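Local coordinates for protein putative acyl-CoA N-acyltransferase (Klebsiella pneumoniae subsp. pneumoniae, PDB 3LOD) that probably transfers an acyl group from an acyl-CoA donor to an acceptor, at residues S42-P46 / Q47-A51. Residues are numbered along the deposited sequence; the frame is centred on the assembly and turned at random.
Sequences SQLPP and QTVIA
T48 folds back onto the carbonyl of P45 and closes a type I beta turn, P45-P46-Q47-T48, that leads the chain into a strand. The oxygen of P45 takes two bonds from this one residue. The backbone nitrogen of T48 reaches P45 O at 2.9 Å from above the carbonyl plane, while the hydroxyl donates within that plane, its OG1 only 2.5 Å from P45 O, a length so short that its exact value is doubtful. With chi1 at 77°, OG1 sits on the side of T48 that faces the turn, and CG2 is left to rest 3.8 Å from CB of P45. Threonine thus serves the closure with both polar and apolar atoms. A second, overlapping turn follows, with a weak bond of 3.4 Å from V49 N to P46 O. P46 suits the second position of the first turn because its ring holds phi near -60° and the bond pattern asks no N-H of it. Next to the turn, the side chains of L44 and V49 meet at about a right angle, CB of L44 lying 4.0 Å from CG2 of V49; leucine supplies an apolar chain for this contact, and beta-branched valine fits the extended backbone that starts here. The outer side is looser: Q47 bends at chi2 (94°) and brings NE2 to 3.5 Å from CD of P46, a polar amide over an exposed proline ring, well placed to meet solvent. Beyond the turn, strand 49-55 enters the mixed sheet of the GNAT fold between strands 5-8 and 61-69. Backbone hydrogen bonds join T48 to L69, I50 to I67 and A51 to I9, and I50 packs against L99 and K102 of helix 91-104, just beyond which R106 bonds to the carbonyl of Q47.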
# COMPACT_ATOMS: atom_id res chain seq x y z
N SER A 42 2.62 13.73 -1.07
CA SER A 42 3.79 14.57 -1.25
C SER A 42 3.94 15.63 -0.17
O SER A 42 5.06 15.99 0.16
CB SER A 42 3.77 15.22 -2.64
OG SER A 42 2.44 15.49 -3.04
N GLN A 43 2.82 16.09 0.39
CA GLN A 43 2.80 17.19 1.38
C GLN A 43 3.36 16.83 2.73
O GLN A 43 3.95 17.67 3.41
CB GLN A 43 1.37 17.69 1.66
CG GLN A 43 0.31 17.32 0.64
CD GLN A 43 0.11 18.36 -0.46
OE1 GLN A 43 -0.73 18.16 -1.34
NE2 GLN A 43 0.85 19.47 -0.40
N LEU A 44 3.15 15.59 3.14
CA LEU A 44 3.37 15.16 4.52
C LEU A 44 4.84 15.24 4.92
O LEU A 44 5.73 15.14 4.05
CB LEU A 44 2.84 13.74 4.74
CG LEU A 44 1.36 13.52 5.06
CD1 LEU A 44 0.40 14.31 4.20
CD2 LEU A 44 1.07 12.08 4.86
N PRO A 45 5.10 15.45 6.22
CA PRO A 45 6.46 15.21 6.73
C PRO A 45 7.05 13.85 6.24
O PRO A 45 6.50 12.78 6.54
CB PRO A 45 6.29 15.28 8.26
CG PRO A 45 4.80 15.67 8.50
CD PRO A 45 4.25 16.15 7.20
N PRO A 46 8.14 13.90 5.46
CA PRO A 46 8.81 12.79 4.77
C PRO A 46 9.34 11.64 5.65
O PRO A 46 9.45 10.53 5.16
CB PRO A 46 9.99 13.48 4.09
CG PRO A 46 9.49 14.94 3.86
CD PRO A 46 8.79 15.19 5.17
N GLN A 47 9.70 11.92 6.90
CA GLN A 47 10.07 10.86 7.83
C GLN A 47 8.86 9.95 8.04
O GLN A 47 9.01 8.75 8.25
CB GLN A 47 10.47 11.43 9.20
CG GLN A 47 11.71 12.30 9.17
CD GLN A 47 11.40 13.82 9.00
OE1 GLN A 47 11.74 14.62 9.89
NE2 GLN A 47 10.76 14.20 7.89
N THR A 48 7.66 10.54 7.99
CA THR A 48 6.46 9.84 8.36
C THR A 48 5.90 8.99 7.22
O THR A 48 4.89 8.33 7.40
CB THR A 48 5.35 10.80 8.85
OG1 THR A 48 4.74 11.45 7.72
CG2 THR A 48 5.90 11.82 9.89
N VAL A 49 6.56 8.98 6.07
CA VAL A 49 6.06 8.22 4.94
C VAL A 49 7.05 7.16 4.47
O VAL A 49 8.21 7.48 4.20
CB VAL A 49 5.75 9.18 3.74
CG1 VAL A 49 5.31 8.40 2.45
CG2 VAL A 49 4.72 10.26 4.14
N ILE A 50 6.61 5.91 4.41
CA ILE A 50 7.37 4.86 3.73
C ILE A 50 6.70 4.61 2.39
O ILE A 50 5.47 4.41 2.33
CB ILE A 50 7.35 3.52 4.51
CG1 ILE A 50 8.12 3.63 5.82
CG2 ILE A 50 7.89 2.35 3.67
CD1 ILE A 50 7.62 2.57 6.80
N ALA A 51 7.51 4.59 1.34
CA ALA A 51 7.01 4.40 0.01
C ALA A 51 8.00 3.50 -0.72
O ALA A 51 9.22 3.74 -0.70
CB ALA A 51 6.93 5.71 -0.66